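Local coordinates for protein beta-fructofuranosidase (Bifidobacterium adolescentis, PDB 6NOB) that probably hydrolyses beta-fructofuranosides to release fructose, as a member of glycoside hydrolase family 32, at residues P377-F380 against V385-A388; G390-Y395 against S426-F431; L144-N149 against G470-P475; L219-H224 against R250-V255. All blocks are in the same frame, centred on the assembly; numbering follows the deposited sequence.

All four contacts lie in the catalytic module typical of family 32, a five-bladed beta-propeller. Contact 3 is the most central, about 4 Å from the centre of the chain, and is purely apolar. Contacts 1, 2 and 4 lie farther out, their centres about 14 to 19 Å from it. Contact 4 has partly exposed residues on its second segment and adds a salt bridge. Contacts 1 and 2 both use strand 385-396. Contact 1 is a backbone-bonded hairpin, whereas contact 2 has side chains alone meeting past an intervening strand. Contacts 3 and 4 touch through Phe-145 CE1 and Leu-219 CD2, 4.1 Å apart.

Contact 1: P377-F380 against V385-A388; sequences PDLF and VTVA
Phe-380 and Val-387 are the hydrogen-bonded pair of two strands that run antiparallel at 175°, with their axes 4.9 Å apart. Phe-380 N donates to Val-387 O at 3.0 Å, and Val-387 N returns a bond to Phe-380 O at 2.7 Å. Both bonds are nearly straight. Leu-379 and Ala-388 form the adjoining non-hydrogen-bonded pair. Here Ala-388 CA brings its hydrogen to Asp-378 O, at a CA to O distance of 3.3 Å.

On one face of the sheet the Phe-380 ring lies beside Val-387. Its CG sits between the backbone N and the carbonyl carbon (chi1 55°), which brings the ring alongside its neighbour. Val-387 CB stands over a ring face, 4.2 Å from the centroid, in a CH-pi contact. Val-387 CG1 is 3.9 Å from Phe-380 CZ.

The two strands form a beta hairpin within one blade of the propeller. Phe-380 also packs on Glu-273 and Leu-478, from strands of two other sheets. With an alanine at Phe-380, Val-387 would probably lose the ring it rests on, and a gap would open toward Leu-478.

On the opposite face Leu-379 CD1 reaches Thr-386 CG2 at 3.8 Å and Ala-388 CB at 3.9 Å. Thr-386 OG1 turns to Gln-381 NE2. The buried Asp-378 carboxylate bonds through OD2 to Ser-440 OG.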
loop_
_atom_site.group_PDB
_atom_site.type_symbol
_atom_site.label_atom_id
_atom_site.label_comp_id
_atom_site.label_asym_id
_atom_site.label_seq_id
_atom_site.Cartn_x
_atom_site.Cartn_y
_atom_site.Cartn_z
ATOM N N PRO A 377 5.306 -3.588 9.680
ATOM C CA PRO A 377 5.865 -4.922 9.902
ATOM C C PRO A 377 4.828 -6.006 9.641
ATOM O O PRO A 377 3.633 -5.748 9.494
ATOM C CB PRO A 377 6.262 -4.885 11.378
ATOM C CG PRO A 377 5.223 -4.001 11.991
ATOM C CD PRO A 377 4.901 -2.951 10.945
ATOM N N ASP A 378 5.316 -7.241 9.593
ATOM C CA ASP A 378 4.461 -8.402 9.406
ATOM C C ASP A 378 5.233 -9.631 9.857
ATOM O O ASP A 378 6.444 -9.723 9.638
ATOM C CB ASP A 378 4.016 -8.548 7.945
ATOM C CG ASP A 378 2.701 -9.300 7.805
ATOM O OD1 ASP A 378 2.306 -9.996 8.765
ATOM O OD2 ASP A 378 2.060 -9.191 6.737
ATOM N N LEU A 379 4.529 -10.557 10.501
ATOM C CA LEU A 379 5.131 -11.792 10.991
ATOM C C LEU A 379 4.158 -12.925 10.717
ATOM O O LEU A 379 3.021 -12.896 11.197
ATOM C CB LEU A 379 5.453 -11.701 12.486
ATOM C CG LEU A 379 6.242 -12.862 13.093
ATOM C CD1 LEU A 379 7.665 -12.888 12.553
ATOM C CD2 LEU A 379 6.237 -12.765 14.608
ATOM N N PHE A 380 4.597 -13.908 9.938
ATOM C CA PHE A 380 3.737 -15.018 9.562
ATOM C C PHE A 380 4.607 -16.233 9.279
ATOM O O PHE A 380 5.839 -16.155 9.273
ATOM C CB PHE A 380 2.875 -14.666 8.345
ATOM C CG PHE A 380 3.670 -14.193 7.160
ATOM C CD1 PHE A 380 4.150 -15.097 6.225
ATOM C CD2 PHE A 380 3.945 -12.844 6.987
ATOM C CE1 PHE A 380 4.889 -14.663 5.136
ATOM C CE2 PHE A 380 4.681 -12.405 5.899
ATOM C CZ PHE A 380 5.154 -13.315 4.973
ATOM N N VAL A 385 8.240 -22.161 7.489
ATOM C CA VAL A 385 9.280 -21.205 7.853
ATOM C C VAL A 385 8.621 -19.922 8.343
ATOM O O VAL A 385 7.640 -19.454 7.752
ATOM C CB VAL A 385 10.224 -20.916 6.664
ATOM C CG1 VAL A 385 11.132 -19.730 6.964
ATOM C CG2 VAL A 385 11.049 -22.150 6.325
ATOM N N THR A 386 9.149 -19.362 9.432
ATOM C CA THR A 386 8.674 -18.079 9.936
ATOM C C THR A 386 9.329 -16.945 9.157
ATOM O O THR A 386 10.545 -16.952 8.941
ATOM C CB THR A 386 8.977 -17.935 11.428
ATOM O OG1 THR A 386 8.275 -18.944 12.167
ATOM C CG2 THR A 386 8.548 -16.560 11.930
ATOM N N VAL A 387 8.521 -15.972 8.737
ATOM C CA VAL A 387 8.984 -14.865 7.906
ATOM C C VAL A 387 8.579 -13.552 8.559
ATOM O O VAL A 387 7.417 -13.376 8.943
ATOM C CB VAL A 387 8.414 -14.945 6.477
ATOM C CG1 VAL A 387 8.918 -13.777 5.640
ATOM C CG2 VAL A 387 8.778 -16.276 5.825
ATOM N N ALA A 388 9.534 -12.631 8.680
ATOM C CA ALA A 388 9.263 -11.259 9.084
ATOM C C ALA A 388 9.539 -10.324 7.914
ATOM O O ALA A 388 10.514 -10.508 7.177
ATOM C CB ALA A 388 10.109 -10.848 10.292
#

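Contact 2: G390-Y395 against S426-F431; sequences GALMHY and SDWCDF
Tyr-395 OH is gripped by two groups, Thr-316 OG1 and the backbone N of Gly-318. These bonds fix the far end of a ring whose edge meets Trp-428. Tyr-395 CE2 lies 4.3 Å from Trp-428 CH2. Each atom is near the plane of the other ring, so the two rings meet edge to edge without stacking.

Leu-392 approaches the same corner of the indole. Its CD1 is 3.9 Å from Trp-428 CH2 and 4.0 Å from Trp-428 CZ3. The methyl lies in the plane of the indole, at its edge. The two side chains cross at about a right angle. Trp-428 CG is anti to its carbonyl carbon (chi1 -58°), and the long indole then carries the benzene end across to Leu-392.

Strand 405-415 runs between strands 385-396 and 418-428 in this blade. Trp-428 reaches across that middle strand, whose Arg-406 makes a cation-pi contact with the indole. At the root of the tryptophan, its backbone N donates to Asp-427 OD1 at 2.7 Å, on the anti side of the carboxylate. Asp-427 OD2 is paired with Arg-484.

No hydrogen bond crosses between the two segments. The join therefore rests on van der Waals packing at the indole edge, while Thr-316 and Gly-318 hold the tyrosine hydroxyl, and the neighbouring Asp-427 holds the backbone at the base of the tryptophan.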
loop_
_atom_site.group_PDB
_atom_site.type_symbol
_atom_site.label_atom_id
_atom_site.label_comp_id
_atom_site.label_asym_id
_atom_site.label_seq_id
_atom_site.Cartn_x
_atom_site.Cartn_y
_atom_site.Cartn_z
ATOM N N GLY A 390 9.478 -6.054 6.855
ATOM C CA GLY A 390 9.411 -4.693 7.355
ATOM C C GLY A 390 10.227 -3.751 6.500
ATOM O O GLY A 390 11.143 -4.164 5.784
ATOM N N ALA A 391 9.882 -2.468 6.589
ATOM C CA ALA A 391 10.516 -1.422 5.801
ATOM C C ALA A 391 11.455 -0.594 6.671
ATOM O O ALA A 391 11.195 -0.367 7.856
ATOM C CB ALA A 391 9.465 -0.516 5.158
ATOM N N LEU A 392 12.548 -0.132 6.066
ATOM C CA LEU A 392 13.624 0.553 6.777
ATOM C C LEU A 392 13.576 2.045 6.461
ATOM O O LEU A 392 13.920 2.464 5.352
ATOM C CB LEU A 392 14.975 -0.049 6.403
ATOM C CG LEU A 392 15.114 -1.524 6.780
ATOM C CD1 LEU A 392 16.314 -2.153 6.093
ATOM C CD2 LEU A 392 15.213 -1.676 8.290
ATOM N N MET A 393 13.168 2.843 7.445
ATOM C CA MET A 393 12.999 4.275 7.234
ATOM C C MET A 393 14.342 4.979 7.105
ATOM O O MET A 393 15.308 4.647 7.798
ATOM C CB MET A 393 12.218 4.895 8.390
ATOM C CG MET A 393 10.714 4.840 8.248
ATOM S SD MET A 393 9.941 6.272 9.027
ATOM C CE MET A 393 10.255 7.538 7.803
ATOM N N HIS A 394 14.389 5.968 6.212
ATOM C CA HIS A 394 15.523 6.885 6.102
ATOM C C HIS A 394 16.824 6.138 5.819
ATOM O O HIS A 394 17.882 6.465 6.361
ATOM C CB HIS A 394 15.654 7.749 7.358
ATOM C CG HIS A 394 14.490 8.661 7.584
ATOM N ND1 HIS A 394 14.301 9.348 8.764
ATOM C CD2 HIS A 394 13.455 9.002 6.780
ATOM C CE1 HIS A 394 13.197 10.070 8.678
ATOM N NE2 HIS A 394 12.666 9.878 7.484
ATOM N N TYR A 395 16.744 5.126 4.962
ATOM C CA TYR A 395 17.912 4.341 4.595
ATOM C C TYR A 395 17.879 4.062 3.103
ATOM O O TYR A 395 16.866 3.589 2.577
ATOM C CB TYR A 395 17.967 3.020 5.374
ATOM C CG TYR A 395 19.054 2.081 4.894
ATOM C CD1 TYR A 395 20.384 2.285 5.249
ATOM C CD2 TYR A 395 18.749 0.992 4.082
ATOM C CE1 TYR A 395 21.380 1.430 4.809
ATOM C CE2 TYR A 395 19.738 0.131 3.635
ATOM C CZ TYR A 395 21.052 0.354 4.001
ATOM O OH TYR A 395 22.040 -0.498 3.558
ATOM N N SER A 426 18.012 -13.228 4.590
ATOM C CA SER A 426 17.332 -11.950 4.437
ATOM C C SER A 426 17.638 -11.388 3.056
ATOM O O SER A 426 18.698 -11.653 2.488
ATOM C CB SER A 426 17.754 -10.959 5.528
ATOM O OG SER A 426 18.758 -10.068 5.071
ATOM N N ASP A 427 16.697 -10.613 2.522
ATOM C CA ASP A 427 16.858 -9.966 1.221
ATOM C C ASP A 427 15.702 -8.991 1.031
ATOM O O ASP A 427 14.800 -8.895 1.868
ATOM C CB ASP A 427 16.910 -10.983 0.081
ATOM C CG ASP A 427 17.840 -10.556 -1.035
ATOM O OD1 ASP A 427 17.929 -9.336 -1.294
ATOM O OD2 ASP A 427 18.481 -11.438 -1.640
ATOM N N TRP A 428 15.733 -8.271 -0.092
ATOM C CA TRP A 428 14.676 -7.327 -0.427
ATOM C C TRP A 428 13.485 -8.042 -1.054
ATOM O O TRP A 428 13.646 -9.010 -1.802
ATOM C CB TRP A 428 15.194 -6.260 -1.395
ATOM C CG TRP A 428 16.368 -5.453 -0.901
ATOM C CD1 TRP A 428 17.539 -5.225 -1.565
ATOM C CD2 TRP A 428 16.475 -4.755 0.348
ATOM N NE1 TRP A 428 18.371 -4.437 -0.807
ATOM C CE2 TRP A 428 17.742 -4.135 0.373
ATOM C CE3 TRP A 428 15.628 -4.601 1.451
ATOM C CZ2 TRP A 428 18.179 -3.374 1.454
ATOM C CZ3 TRP A 428 16.064 -3.841 2.523
ATOM C CH2 TRP A 428 17.327 -3.238 2.516
ATOM N N CYS A 429 12.279 -7.543 -0.753
ATOM C CA CYS A 429 11.071 -8.066 -1.387
ATOM C C CYS A 429 10.965 -7.641 -2.845
ATOM O O CYS A 429 10.347 -8.346 -3.651
ATOM C CB CYS A 429 9.824 -7.589 -0.641
ATOM S SG CYS A 429 9.634 -8.188 1.052
ATOM N N ASP A 430 11.542 -6.495 -3.198
ATOM C CA ASP A 430 11.367 -5.911 -4.524
ATOM C C ASP A 430 12.621 -5.125 -4.870
ATOM O O ASP A 430 12.979 -4.190 -4.148
ATOM C CB ASP A 430 10.131 -5.009 -4.558
ATOM C CG ASP A 430 9.702 -4.660 -5.968
ATOM O OD1 ASP A 430 10.424 -3.892 -6.639
ATOM O OD2 ASP A 430 8.641 -5.158 -6.402
ATOM N N PHE A 431 13.282 -5.493 -5.967
ATOM C CA PHE A 431 14.563 -4.889 -6.313
ATOM C C PHE A 431 14.420 -3.609 -7.131
ATOM O O PHE A 431 15.430 -3.077 -7.605
ATOM C CB PHE A 431 15.463 -5.908 -7.036
ATOM C CG PHE A 431 15.023 -6.270 -8.435
ATOM C CD1 PHE A 431 15.385 -5.485 -9.523
ATOM C CD2 PHE A 431 14.305 -7.433 -8.670
ATOM C CE1 PHE A 431 14.999 -5.828 -10.811
ATOM C CE2 PHE A 431 13.918 -7.788 -9.956
ATOM C CZ PHE A 431 14.265 -6.985 -11.027
#

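Contact 3: L144-N149 against G470-P475; sequences LFFQLN and GMMSLP
Met-472 points its thioether end at the root of Phe-146. Met-472 CE lies 3.5 Å from Phe-146 CB, while Met-472 SD stands back at 5.3 Å from that same CB. The methyl therefore does the touching. The methionine chain bends at CB-CG (chi2 -66°) and then runs straight through the sulfur to reach across. Phe-146 starts toward the methionine but its ring leads away. With CG lodged between the backbone N and the carbonyl carbon (chi1 51°), the ring swings aside and leaves CB to receive the methyl. Leu-144, two residues earlier on the same side of its strand, adds a looser contact. Its CD1 is 4.3 Å from Met-472 CE, so the methyl sits against both residues.

The backbones stay well apart, with Phe-146 CA and Met-472 CA separated by 9.4 Å. Strand 127-138 runs between them, antiparallel to strand 141-149 and parallel to strand 468-481. The segments are more than 300 residues apart in the chain, consistent with the first and last blades of the propeller meeting here, where its ring closes.

The far parts of the side chains are packed by other residues. The Phe-146 ring meets that of Phe-122 with the planes at about 55°, and the Phe-146 side chain also touches Met-129. Leu-144 rests on Leu-135 and Trp-171. A bound 1,2-ethanediol, probably from the crystallisation liquor, comes within about 4 Å of the Phe-146 side chain.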
loop_
_atom_site.group_PDB
_atom_site.type_symbol
_atom_site.label_atom_id
_atom_site.label_comp_id
_atom_site.label_asym_id
_atom_site.label_seq_id
_atom_site.Cartn_x
_atom_site.Cartn_y
_atom_site.Cartn_z
ATOM N N LEU A 144 -10.080 -4.574 1.096
ATOM C CA LEU A 144 -8.902 -3.724 0.988
ATOM C C LEU A 144 -9.226 -2.371 1.608
ATOM O O LEU A 144 -10.039 -1.613 1.066
ATOM C CB LEU A 144 -8.474 -3.571 -0.470
ATOM C CG LEU A 144 -7.428 -2.505 -0.790
ATOM C CD1 LEU A 144 -6.126 -2.787 -0.056
ATOM C CD2 LEU A 144 -7.199 -2.445 -2.289
ATOM N N PHE A 145 -8.612 -2.081 2.748
ATOM C CA PHE A 145 -8.615 -0.739 3.307
ATOM C C PHE A 145 -7.311 -0.049 2.931
ATOM O O PHE A 145 -6.335 -0.696 2.538
ATOM C CB PHE A 145 -8.785 -0.766 4.830
ATOM C CG PHE A 145 -10.030 -1.477 5.297
ATOM C CD1 PHE A 145 -10.044 -2.855 5.460
ATOM C CD2 PHE A 145 -11.184 -0.763 5.588
ATOM C CE1 PHE A 145 -11.186 -3.504 5.894
ATOM C CE2 PHE A 145 -12.330 -1.408 6.023
ATOM C CZ PHE A 145 -12.331 -2.778 6.177
ATOM N N PHE A 146 -7.295 1.278 3.042
ATOM C CA PHE A 146 -6.082 1.988 2.666
ATOM C C PHE A 146 -6.031 3.364 3.310
ATOM O O PHE A 146 -7.057 4.022 3.503
ATOM C CB PHE A 146 -5.948 2.117 1.143
ATOM C CG PHE A 146 -7.163 2.677 0.457
ATOM C CD1 PHE A 146 -8.164 1.835 -0.010
ATOM C CD2 PHE A 146 -7.292 4.044 0.254
ATOM C CE1 PHE A 146 -9.279 2.349 -0.653
ATOM C CE2 PHE A 146 -8.400 4.565 -0.394
ATOM C CZ PHE A 146 -9.396 3.717 -0.846
ATOM N N GLN A 147 -4.807 3.776 3.640
ATOM C CA GLN A 147 -4.540 5.137 4.074
ATOM C C GLN A 147 -4.979 6.124 3.000
ATOM O O GLN A 147 -4.666 5.948 1.820
ATOM C CB GLN A 147 -3.048 5.296 4.361
ATOM C CG GLN A 147 -2.546 4.483 5.539
ATOM C CD GLN A 147 -3.016 5.037 6.866
ATOM O OE1 GLN A 147 -2.387 5.926 7.434
ATOM N NE2 GLN A 147 -4.129 4.513 7.369
ATOM N N LEU A 148 -5.697 7.169 3.409
ATOM C CA LEU A 148 -6.364 8.045 2.455
ATOM C C LEU A 148 -6.392 9.478 2.969
ATOM O O LEU A 148 -6.651 9.719 4.152
ATOM C CB LEU A 148 -7.796 7.564 2.186
ATOM C CG LEU A 148 -8.786 8.551 1.565
ATOM C CD1 LEU A 148 -8.513 8.736 0.078
ATOM C CD2 LEU A 148 -10.219 8.097 1.801
ATOM N N ASN A 149 -6.129 10.420 2.071
ATOM C CA ASN A 149 -6.385 11.839 2.318
ATOM C C ASN A 149 -7.324 12.349 1.237
ATOM O O ASN A 149 -6.888 12.538 0.085
ATOM C CB ASN A 149 -5.092 12.654 2.324
ATOM C CG ASN A 149 -5.348 14.152 2.206
ATOM O OD1 ASN A 149 -6.319 14.677 2.756
ATOM N ND2 ASN A 149 -4.478 14.846 1.477
ATOM N N GLY A 470 -1.309 7.617 -5.956
ATOM C CA GLY A 470 -1.174 6.370 -5.236
ATOM C C GLY A 470 -1.828 5.203 -5.940
ATOM O O GLY A 470 -2.921 5.334 -6.501
ATOM N N MET A 471 -1.160 4.054 -5.929
ATOM C CA MET A 471 -1.751 2.829 -6.438
ATOM C C MET A 471 -1.203 1.660 -5.636
ATOM O O MET A 471 -0.159 1.760 -4.987
ATOM C CB MET A 471 -1.478 2.639 -7.938
ATOM C CG MET A 471 -0.147 1.989 -8.258
ATOM S SD MET A 471 0.056 1.663 -10.018
ATOM C CE MET A 471 0.199 3.324 -10.666
ATOM N N MET A 472 -1.933 0.553 -5.674
ATOM C CA MET A 472 -1.481 -0.680 -5.053
ATOM C C MET A 472 -0.831 -1.577 -6.094
ATOM O O MET A 472 -1.138 -1.507 -7.287
ATOM C CB MET A 472 -2.639 -1.418 -4.378
ATOM C CG MET A 472 -3.383 -0.580 -3.356
ATOM S SD MET A 472 -2.353 -0.160 -1.936
ATOM C CE MET A 472 -3.569 0.617 -0.887
ATOM N N SER A 473 0.088 -2.414 -5.625
ATOM C CA SER A 473 0.676 -3.443 -6.457
ATOM C C SER A 473 -0.392 -4.453 -6.884
ATOM O O SER A 473 -1.519 -4.464 -6.380
ATOM C CB SER A 473 1.807 -4.135 -5.698
ATOM O OG SER A 473 1.287 -4.980 -4.682
ATOM N N LEU A 474 -0.035 -5.291 -7.850
ATOM C CA LEU A 474 -0.907 -6.431 -8.084
ATOM C C LEU A 474 -0.665 -7.476 -6.995
ATOM O O LEU A 474 0.479 -7.679 -6.579
ATOM C CB LEU A 474 -0.657 -7.029 -9.469
ATOM C CG LEU A 474 -1.101 -6.168 -10.658
ATOM C CD1 LEU A 474 -0.587 -6.735 -11.976
ATOM C CD2 LEU A 474 -2.619 -6.029 -10.692
ATOM N N PRO A 475 -1.717 -8.125 -6.496
ATOM C CA PRO A 475 -1.551 -9.022 -5.340
ATOM C C PRO A 475 -0.606 -10.175 -5.648
ATOM O O PRO A 475 -0.733 -10.854 -6.670
ATOM C CB PRO A 475 -2.977 -9.514 -5.060
ATOM C CG PRO A 475 -3.743 -9.249 -6.320
ATOM C CD PRO A 475 -3.119 -8.036 -6.938
#

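Contact 4: L219-H224 against R250-V255; sequences LYLTRH and RVESPV
Arg-223 grips the carboxylate of Glu-252 side-on with two nitrogens. Arg-223 NE bonds Glu-252 OE2 at 2.8 Å, with a nearly straight N-H (174°). Arg-223 NH2 bonds Glu-252 OE1 at 2.9 Å, on its syn lone pair. The two flat groups are 23° from coplanar, a salt bridge with one nitrogen on each oxygen.

Glu-252 reaches out fully extended, with CG anti to the backbone N, while the arginine bends at CB-CG to meet it. Leu-221 CD1 lies 4.1 Å from Glu-252 OE2. Farther along, Val-255 CG2 touches the edge of the Tyr-220 ring at CD1, 4.0 Å away.

A second shell positions both charged groups. Glu-252 OE2 also bonds Thr-239 OG1. Arg-223 NH1 bonds Glu-179 O and Gln-181 OE1. A methionine in place of Arg-223 would probably leave the glutamate without its charged mate and Glu-179 O without this donor.

The touching parts run 99° apart. Strand 235-243 lies between strands 216-227 and 253-256 in a four-stranded antiparallel sheet, one blade of the propeller, and the contact reaches past that strand and joins the outermost strand 253-256, and the residues leading into it, to strand 216-227.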
loop_
_atom_site.group_PDB
_atom_site.type_symbol
_atom_site.label_atom_id
_atom_site.label_comp_id
_atom_site.label_asym_id
_atom_site.label_seq_id
_atom_site.Cartn_x
_atom_site.Cartn_y
_atom_site.Cartn_z
ATOM N N LEU A 219 -10.295 -4.861 13.538
ATOM C CA LEU A 219 -9.142 -4.130 13.045
ATOM C C LEU A 219 -8.305 -3.644 14.214
ATOM O O LEU A 219 -8.843 -3.256 15.254
ATOM C CB LEU A 219 -9.576 -2.952 12.175
ATOM C CG LEU A 219 -10.413 -3.510 11.026
ATOM C CD1 LEU A 219 -11.783 -2.857 10.974
ATOM C CD2 LEU A 219 -9.674 -3.382 9.708
ATOM N N TYR A 220 -6.987 -3.703 14.044
ATOM C CA TYR A 220 -6.029 -3.114 14.971
ATOM C C TYR A 220 -5.217 -2.095 14.187
ATOM O O TYR A 220 -4.579 -2.450 13.192
ATOM C CB TYR A 220 -5.113 -4.179 15.581
ATOM C CG TYR A 220 -5.822 -5.187 16.458
ATOM C CD1 TYR A 220 -5.942 -4.974 17.826
ATOM C CD2 TYR A 220 -6.356 -6.356 15.925
ATOM C CE1 TYR A 220 -6.581 -5.890 18.638
ATOM C CE2 TYR A 220 -7.001 -7.279 16.731
ATOM C CZ TYR A 220 -7.108 -7.040 18.088
ATOM O OH TYR A 220 -7.743 -7.949 18.904
ATOM N N LEU A 221 -5.245 -0.837 14.622
ATOM C CA LEU A 221 -4.622 0.237 13.863
ATOM C C LEU A 221 -3.885 1.185 14.797
ATOM O O LEU A 221 -4.040 1.144 16.020
ATOM C CB LEU A 221 -5.654 1.015 13.037
ATOM C CG LEU A 221 -6.676 1.829 13.833
ATOM C CD1 LEU A 221 -6.901 3.187 13.184
ATOM C CD2 LEU A 221 -7.987 1.069 13.954
ATOM N N THR A 222 -3.078 2.053 14.194
ATOM C CA THR A 222 -2.342 3.084 14.910
ATOM C C THR A 222 -3.094 4.405 14.829
ATOM O O THR A 222 -3.542 4.803 13.750
ATOM C CB THR A 222 -0.936 3.260 14.332
ATOM O OG1 THR A 222 -0.171 2.076 14.572
ATOM C CG2 THR A 222 -0.235 4.457 14.972
ATOM N N ARG A 223 -3.237 5.068 15.971
ATOM C CA ARG A 223 -3.655 6.461 16.020
ATOM C C ARG A 223 -2.415 7.320 16.221
ATOM O O ARG A 223 -1.579 7.016 17.078
ATOM C CB ARG A 223 -4.662 6.707 17.145
ATOM C CG ARG A 223 -6.081 6.272 16.818
ATOM C CD ARG A 223 -6.754 7.262 15.884
ATOM N NE ARG A 223 -8.035 6.761 15.395
ATOM C CZ ARG A 223 -8.764 7.365 14.463
ATOM N NH1 ARG A 223 -8.338 8.495 13.918
ATOM N NH2 ARG A 223 -9.918 6.836 14.075
ATOM N N HIS A 224 -2.293 8.375 15.422
ATOM C CA HIS A 224 -1.126 9.246 15.432
ATOM C C HIS A 224 -1.550 10.648 15.843
ATOM O O HIS A 224 -2.528 11.187 15.313
ATOM C CB HIS A 224 -0.457 9.271 14.055
ATOM C CG HIS A 224 0.795 10.090 13.995
ATOM N ND1 HIS A 224 2.054 9.528 14.021
ATOM C CD2 HIS A 224 0.984 11.427 13.886
ATOM C CE1 HIS A 224 2.963 10.483 13.941
ATOM N NE2 HIS A 224 2.340 11.645 13.860
ATOM N N ARG A 250 -17.550 0.493 13.855
ATOM C CA ARG A 250 -18.145 0.671 15.173
ATOM C C ARG A 250 -17.077 1.182 16.143
ATOM O O ARG A 250 -15.954 1.503 15.744
ATOM C CB ARG A 250 -18.791 -0.632 15.649
ATOM C CG ARG A 250 -20.074 -0.960 14.909
ATOM C CD ARG A 250 -21.027 0.227 14.940
ATOM N NE ARG A 250 -22.303 -0.071 14.299
ATOM C CZ ARG A 250 -23.404 0.657 14.453
ATOM N NH1 ARG A 250 -23.391 1.730 15.233
ATOM N NH2 ARG A 250 -24.521 0.308 13.830
ATOM N N VAL A 251 -17.434 1.217 17.432
ATOM C CA VAL A 251 -16.691 2.008 18.409
ATOM C C VAL A 251 -15.228 1.581 18.462
ATOM O O VAL A 251 -14.895 0.391 18.367
ATOM C CB VAL A 251 -17.364 1.904 19.789
ATOM C CG1 VAL A 251 -17.515 0.450 20.212
ATOM C CG2 VAL A 251 -16.594 2.707 20.834
ATOM N N GLU A 252 -14.344 2.572 18.594
ATOM C CA GLU A 252 -12.901 2.385 18.630
ATOM C C GLU A 252 -12.379 2.698 20.028
ATOM O O GLU A 252 -12.812 3.667 20.659
ATOM C CB GLU A 252 -12.215 3.288 17.597
ATOM C CG GLU A 252 -10.699 3.155 17.513
ATOM C CD GLU A 252 -10.087 4.115 16.500
ATOM O OE1 GLU A 252 -10.838 4.645 15.652
ATOM O OE2 GLU A 252 -8.858 4.341 16.553
ATOM N N SER A 253 -11.447 1.874 20.505
ATOM C CA SER A 253 -10.900 2.000 21.850
ATOM C C SER A 253 -9.476 1.455 21.867
ATOM O O SER A 253 -9.162 0.527 21.114
ATOM C CB SER A 253 -11.793 1.274 22.871
ATOM O OG SER A 253 -11.636 -0.133 22.815
ATOM N N PRO A 254 -8.591 2.022 22.690
ATOM C CA PRO A 254 -7.166 1.680 22.605
ATOM C C PRO A 254 -6.828 0.353 23.266
ATOM O O PRO A 254 -7.479 -0.082 24.220
ATOM C CB PRO A 254 -6.490 2.840 23.343
ATOM C CG PRO A 254 -7.498 3.242 24.358
ATOM C CD PRO A 254 -8.840 3.071 23.694
ATOM N N VAL A 255 -5.776 -0.283 22.750
ATOM C CA VAL A 255 -5.389 -1.616 23.209
ATOM C C VAL A 255 -3.909 -1.746 23.541
ATOM O O VAL A 255 -3.535 -2.662 24.300
ATOM C CB VAL A 255 -5.795 -2.687 22.172
ATOM C CG1 VAL A 255 -7.298 -2.667 21.934
ATOM C CG2 VAL A 255 -5.035 -2.489 20.870
#